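Long-range contact in eukaryotic translation initiation factor 4 gamma 2 (Homo sapiens, PDB 4IUL), which probably acts in translation initiation through a HEAT-repeat MIF4G domain that interacts with the RNA helicase eIF4A: residues M219-L231 against L243-V255. Numbering follows the deposited sequence.
Sequences MDQYFARMCSLML and LQDTVELREHHWV
F223 faces V247 where the helical parts 219-227 and 243-251 pack in a roughly antiparallel pair. The axes approach to 10.2 Å, and their N-to-C directions differ by 143°. The F223 ring is held between R250 and M226, one on each face. R250 CD sits over the centre of one face of the F223 ring, a CH-pi contact 3.7 Å from its centroid. M226 SD covers the opposite face. V247 CG2 meets the ring edge at CD2, and the indole of W254 reaches CZ. CG of R250 lies anti to the backbone N (chi1 -160°), and a bend at chi2 carries the chain across the phenyl ring toward D220. There R250 NH1 and NH2 both donate to D220 OD1, at 2.9 and 3.1 Å, in a salt bridge. The oxygen lies near the guanidinium plane, but the carboxylate is turned 82° against it. A leucine in place of R250 would probably leave the carboxylates of D220 and D211 each without its arginine mate. M226 CE touches T246 CG2 at 3.7 Å. Past the first helix, M230 lays SD and CE against Q244 CG, while its CB meets L243 CB. A Schellman motif with H253 at C' ends the second helix. This antiparallel packing of successive helices is the kind that builds HEAT-repeat folds. Helix 193-210 packs beside both segments, M203 touching M219 and F223, and C200 touching L243 and T246. D211, in the loop after that helix, pairs with R250 NE and accepts from W254 NE1.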
loop_
_atom_site.group_PDB
_atom_site.type_symbol
_atom_site.label_atom_id
_atom_site.label_comp_id
_atom_site.label_asym_id
_atom_site.label_seq_id
_atom_site.Cartn_x
_atom_site.Cartn_y
_atom_site.Cartn_z
ATOM N N MET A 219 -0.302 17.533 -9.819
ATOM C CA MET A 219 -1.356 17.646 -8.820
ATOM C C MET A 219 -2.494 18.548 -9.290
ATOM O O MET A 219 -3.668 18.232 -9.079
ATOM C CB MET A 219 -0.784 18.165 -7.501
ATOM C CG MET A 219 0.246 17.237 -6.855
ATOM S SD MET A 219 -0.421 15.659 -6.296
ATOM C CE MET A 219 -0.903 16.083 -4.642
ATOM N N ASP A 220 -2.149 19.672 -9.912
ATOM C CA ASP A 220 -3.160 20.595 -10.425
ATOM C C ASP A 220 -4.059 19.825 -11.378
ATOM O O ASP A 220 -5.284 19.973 -11.362
ATOM C CB ASP A 220 -2.514 21.756 -11.185
ATOM C CG ASP A 220 -2.154 22.915 -10.287
ATOM O OD1 ASP A 220 -2.353 22.823 -9.050
ATOM O OD2 ASP A 220 -1.667 23.929 -10.828
ATOM N N GLN A 221 -3.431 18.994 -12.202
ATOM C CA GLN A 221 -4.141 18.184 -13.179
ATOM C C GLN A 221 -5.110 17.206 -12.494
ATOM O O GLN A 221 -6.243 17.030 -12.949
ATOM C CB GLN A 221 -3.124 17.422 -14.025
ATOM C CG GLN A 221 -3.611 17.021 -15.397
ATOM C CD GLN A 221 -2.540 16.286 -16.184
ATOM O OE1 GLN A 221 -1.356 16.641 -16.128
ATOM N NE2 GLN A 221 -2.950 15.266 -16.934
ATOM N N TYR A 222 -4.667 16.581 -11.401
ATOM C CA TYR A 222 -5.497 15.629 -10.660
ATOM C C TYR A 222 -6.753 16.292 -10.096
ATOM O O TYR A 222 -7.868 15.793 -10.266
ATOM C CB TYR A 222 -4.728 15.036 -9.475
ATOM C CG TYR A 222 -3.545 14.141 -9.791
ATOM C CD1 TYR A 222 -2.495 14.020 -8.878
ATOM C CD2 TYR A 222 -3.479 13.398 -10.975
ATOM C CE1 TYR A 222 -1.407 13.191 -9.126
ATOM C CE2 TYR A 222 -2.391 12.557 -11.233
ATOM C CZ TYR A 222 -1.356 12.462 -10.300
ATOM O OH TYR A 222 -0.269 11.646 -10.529
ATOM N N PHE A 223 -6.563 17.412 -9.403
ATOM C CA PHE A 223 -7.681 18.105 -8.787
ATOM C C PHE A 223 -8.638 18.809 -9.750
ATOM O O PHE A 223 -9.763 19.146 -9.371
ATOM C CB PHE A 223 -7.175 19.070 -7.709
ATOM C CG PHE A 223 -6.804 18.383 -6.425
ATOM C CD1 PHE A 223 -5.619 17.648 -6.324
ATOM C CD2 PHE A 223 -7.668 18.414 -5.332
ATOM C CE1 PHE A 223 -5.302 16.952 -5.153
ATOM C CE2 PHE A 223 -7.364 17.723 -4.159
ATOM C CZ PHE A 223 -6.175 16.987 -4.069
ATOM N N ALA A 224 -8.203 19.035 -10.985
ATOM C CA ALA A 224 -9.089 19.646 -11.969
ATOM C C ALA A 224 -10.078 18.525 -12.280
ATOM O O ALA A 224 -11.298 18.695 -12.206
ATOM C CB ALA A 224 -8.317 20.028 -13.219
ATOM N N ARG A 225 -9.519 17.366 -12.601
ATOM C CA ARG A 225 -10.292 16.178 -12.909
ATOM C C ARG A 225 -11.292 15.879 -11.786
ATOM O O ARG A 225 -12.417 15.455 -12.050
ATOM C CB ARG A 225 -9.325 15.009 -13.114
ATOM C CG ARG A 225 -9.937 13.626 -13.144
ATOM C CD ARG A 225 -10.825 13.401 -14.346
ATOM N NE ARG A 225 -11.206 11.993 -14.438
ATOM C CZ ARG A 225 -12.106 11.511 -15.286
ATOM N NH1 ARG A 225 -12.734 12.324 -16.127
ATOM N NH2 ARG A 225 -12.377 10.215 -15.292
ATOM N N MET A 226 -10.883 16.120 -10.540
ATOM C CA MET A 226 -11.733 15.877 -9.375
ATOM C C MET A 226 -12.899 16.860 -9.266
ATOM O O MET A 226 -14.003 16.475 -8.867
ATOM C CB MET A 226 -10.904 15.933 -8.084
ATOM C CG MET A 226 -10.061 14.682 -7.809
ATOM S SD MET A 226 -8.761 14.913 -6.564
ATOM C CE MET A 226 -9.669 14.780 -5.019
ATOM N N CYS A 227 -12.649 18.123 -9.607
ATOM C CA CYS A 227 -13.679 19.160 -9.552
ATOM C C CYS A 227 -14.765 18.915 -10.588
ATOM O O CYS A 227 -15.930 19.235 -10.357
ATOM C CB CYS A 227 -13.071 20.547 -9.795
ATOM S SG CYS A 227 -12.203 21.268 -8.385
ATOM N N SER A 228 -14.382 18.346 -11.729
ATOM C CA SER A 228 -15.338 18.072 -12.796
ATOM C C SER A 228 -16.044 16.729 -12.624
ATOM O O SER A 228 -16.520 16.149 -13.600
ATOM C CB SER A 228 -14.638 18.106 -14.158
ATOM O OG SER A 228 -13.667 17.081 -14.258
ATOM N N LEU A 229 -16.106 16.243 -11.385
ATOM C CA LEU A 229 -16.757 14.972 -11.074
ATOM C C LEU A 229 -17.580 15.082 -9.794
ATOM O O LEU A 229 -18.461 14.254 -9.541
ATOM C CB LEU A 229 -15.725 13.848 -10.894
ATOM C CG LEU A 229 -14.848 13.383 -12.061
ATOM C CD1 LEU A 229 -13.913 12.286 -11.574
ATOM C CD2 LEU A 229 -15.708 12.873 -13.205
ATOM N N MET A 230 -17.292 16.094 -8.981
ATOM C CA MET A 230 -18.016 16.271 -7.729
ATOM C C MET A 230 -19.407 16.846 -7.947
ATOM O O MET A 230 -20.180 16.988 -7.000
ATOM C CB MET A 230 -17.230 17.167 -6.769
ATOM C CG MET A 230 -16.836 18.509 -7.333
ATOM S SD MET A 230 -16.030 19.520 -6.080
ATOM C CE MET A 230 -17.252 20.820 -5.864
ATOM N N LEU A 231 -19.719 17.178 -9.194
ATOM C CA LEU A 231 -21.027 17.720 -9.536
ATOM C C LEU A 231 -21.735 16.772 -10.493
ATOM O O LEU A 231 -22.758 17.118 -11.091
ATOM C CB LEU A 231 -20.889 19.103 -10.178
ATOM C CG LEU A 231 -21.105 20.327 -9.279
ATOM C CD1 LEU A 231 -20.254 20.235 -8.023
ATOM C CD2 LEU A 231 -20.768 21.579 -10.066
ATOM N N LEU A 243 -15.486 14.255 -2.306
ATOM C CA LEU A 243 -14.568 14.882 -3.245
ATOM C C LEU A 243 -14.471 16.369 -2.931
ATOM O O LEU A 243 -13.380 16.937 -2.912
ATOM C CB LEU A 243 -15.046 14.676 -4.688
ATOM C CG LEU A 243 -14.979 13.251 -5.250
ATOM C CD1 LEU A 243 -15.758 13.170 -6.560
ATOM C CD2 LEU A 243 -13.522 12.845 -5.451
ATOM N N GLN A 244 -15.620 16.992 -2.672
ATOM C CA GLN A 244 -15.673 18.416 -2.356
ATOM C C GLN A 244 -14.863 18.755 -1.114
ATOM O O GLN A 244 -14.212 19.797 -1.057
ATOM C CB GLN A 244 -17.118 18.872 -2.148
ATOM C CG GLN A 244 -17.999 18.768 -3.382
ATOM C CD GLN A 244 -19.375 19.386 -3.175
ATOM O OE1 GLN A 244 -20.232 19.336 -4.061
ATOM N NE2 GLN A 244 -19.589 19.979 -2.002
ATOM N N ASP A 245 -14.904 17.879 -0.116
ATOM C CA ASP A 245 -14.166 18.129 1.114
ATOM C C ASP A 245 -12.657 18.005 0.905
ATOM O O ASP A 245 -11.876 18.718 1.534
ATOM C CB ASP A 245 -14.610 17.163 2.217
ATOM C CG ASP A 245 -13.960 17.471 3.558
ATOM O OD1 ASP A 245 -14.224 18.565 4.110
ATOM O OD2 ASP A 245 -13.180 16.627 4.057
ATOM N N THR A 246 -12.249 17.096 0.022
ATOM C CA THR A 246 -10.832 16.895 -0.263
ATOM C C THR A 246 -10.288 18.086 -1.052
ATOM O O THR A 246 -9.243 18.636 -0.721
ATOM C CB THR A 246 -10.611 15.594 -1.063
ATOM O OG1 THR A 246 -11.044 14.477 -0.277
ATOM C CG2 THR A 246 -9.142 15.416 -1.409
ATOM N N VAL A 247 -11.014 18.480 -2.092
ATOM C CA VAL A 247 -10.635 19.612 -2.926
ATOM C C VAL A 247 -10.473 20.893 -2.103
ATOM O O VAL A 247 -9.490 21.618 -2.258
ATOM C CB VAL A 247 -11.686 19.846 -4.028
ATOM C CG1 VAL A 247 -11.578 21.254 -4.580
ATOM C CG2 VAL A 247 -11.478 18.836 -5.145
ATOM N N GLU A 248 -11.443 21.158 -1.234
ATOM C CA GLU A 248 -11.432 22.336 -0.376
ATOM C C GLU A 248 -10.216 22.353 0.551
ATOM O O GLU A 248 -9.696 23.418 0.881
ATOM C CB GLU A 248 -12.710 22.376 0.462
ATOM C CG GLU A 248 -12.838 23.586 1.370
ATOM C CD GLU A 248 -14.080 23.521 2.249
ATOM O OE1 GLU A 248 -15.204 23.495 1.697
ATOM O OE2 GLU A 248 -13.930 23.490 3.490
ATOM N N LEU A 249 -9.775 21.173 0.972
ATOM C CA LEU A 249 -8.624 21.060 1.862
ATOM C C LEU A 249 -7.352 21.482 1.133
ATOM O O LEU A 249 -6.471 22.121 1.709
ATOM C CB LEU A 249 -8.483 19.618 2.362
ATOM C CG LEU A 249 -7.333 19.319 3.327
ATOM C CD1 LEU A 249 -7.467 20.182 4.566
ATOM C CD2 LEU A 249 -7.339 17.844 3.704
ATOM N N ARG A 250 -7.268 21.135 -0.146
ATOM C CA ARG A 250 -6.095 21.481 -0.936
ATOM C C ARG A 250 -6.073 22.972 -1.244
ATOM O O ARG A 250 -5.012 23.600 -1.228
ATOM C CB ARG A 250 -6.070 20.692 -2.246
ATOM C CG ARG A 250 -4.689 20.636 -2.852
ATOM C CD ARG A 250 -4.711 20.819 -4.351
ATOM N NE ARG A 250 -3.356 20.815 -4.894
ATOM C CZ ARG A 250 -3.030 21.281 -6.094
ATOM N NH1 ARG A 250 -3.960 21.803 -6.893
ATOM N NH2 ARG A 250 -1.771 21.226 -6.494
ATOM N N GLU A 251 -7.244 23.537 -1.530
ATOM C CA GLU A 251 -7.346 24.959 -1.827
ATOM C C GLU A 251 -6.881 25.756 -0.605
ATOM O O GLU A 251 -6.466 26.912 -0.719
ATOM C CB GLU A 251 -8.791 25.316 -2.197
ATOM C CG GLU A 251 -9.302 24.553 -3.415
ATOM C CD GLU A 251 -10.682 24.999 -3.879
ATOM O OE1 GLU A 251 -11.614 25.046 -3.045
ATOM O OE2 GLU A 251 -10.834 25.294 -5.086
ATOM N N HIS A 252 -6.943 25.116 0.560
ATOM C CA HIS A 252 -6.504 25.720 1.812
ATOM C C HIS A 252 -5.071 25.288 2.162
ATOM O O HIS A 252 -4.677 25.311 3.329
ATOM C CB HIS A 252 -7.442 25.318 2.952
ATOM C CG HIS A 252 -8.742 26.056 2.958
ATOM N ND1 HIS A 252 -9.601 26.061 1.880
ATOM C CD2 HIS A 252 -9.333 26.810 3.916
ATOM C CE1 HIS A 252 -10.667 26.786 2.174
ATOM N NE2 HIS A 252 -10.529 27.251 3.403
ATOM N N HIS A 253 -4.297 24.900 1.151
ATOM C CA HIS A 253 -2.921 24.469 1.364
ATOM C C HIS A 253 -2.805 23.364 2.409
ATOM O O HIS A 253 -1.883 23.368 3.225
ATOM C CB HIS A 253 -2.050 25.652 1.798
ATOM C CG HIS A 253 -1.975 26.752 0.785
ATOM N ND1 HIS A 253 -0.796 27.391 0.466
ATOM C CD2 HIS A 253 -2.931 27.324 0.019
ATOM C CE1 HIS A 253 -1.028 28.306 -0.456
ATOM N NE2 HIS A 253 -2.316 28.287 -0.746
ATOM N N TRP A 254 -3.740 22.419 2.393
ATOM C CA TRP A 254 -3.734 21.312 3.350
ATOM C C TRP A 254 -3.569 21.766 4.802
ATOM O O TRP A 254 -3.226 20.961 5.664
ATOM C CB TRP A 254 -2.608 20.314 3.032
ATOM C CG TRP A 254 -2.618 19.790 1.630
ATOM C CD1 TRP A 254 -1.928 20.287 0.561
ATOM C CD2 TRP A 254 -3.386 18.690 1.135
ATOM N NE1 TRP A 254 -2.220 19.565 -0.571
ATOM C CE2 TRP A 254 -3.116 18.580 -0.248
ATOM C CE3 TRP A 254 -4.284 17.789 1.725
ATOM C CZ2 TRP A 254 -3.707 17.601 -1.050
ATOM C CZ3 TRP A 254 -4.871 16.816 0.926
ATOM C CH2 TRP A 254 -4.581 16.734 -0.449
ATOM N N VAL A 255 -3.802 23.041 5.090
ATOM C CA VAL A 255 -3.648 23.496 6.464
ATOM C C VAL A 255 -4.936 23.311 7.250
ATOM O O VAL A 255 -5.962 23.893 6.913
ATOM C CB VAL A 255 -3.221 24.967 6.535
ATOM C CG1 VAL A 255 -3.137 25.405 7.985
ATOM C CG2 VAL A 255 -1.872 25.145 5.859
#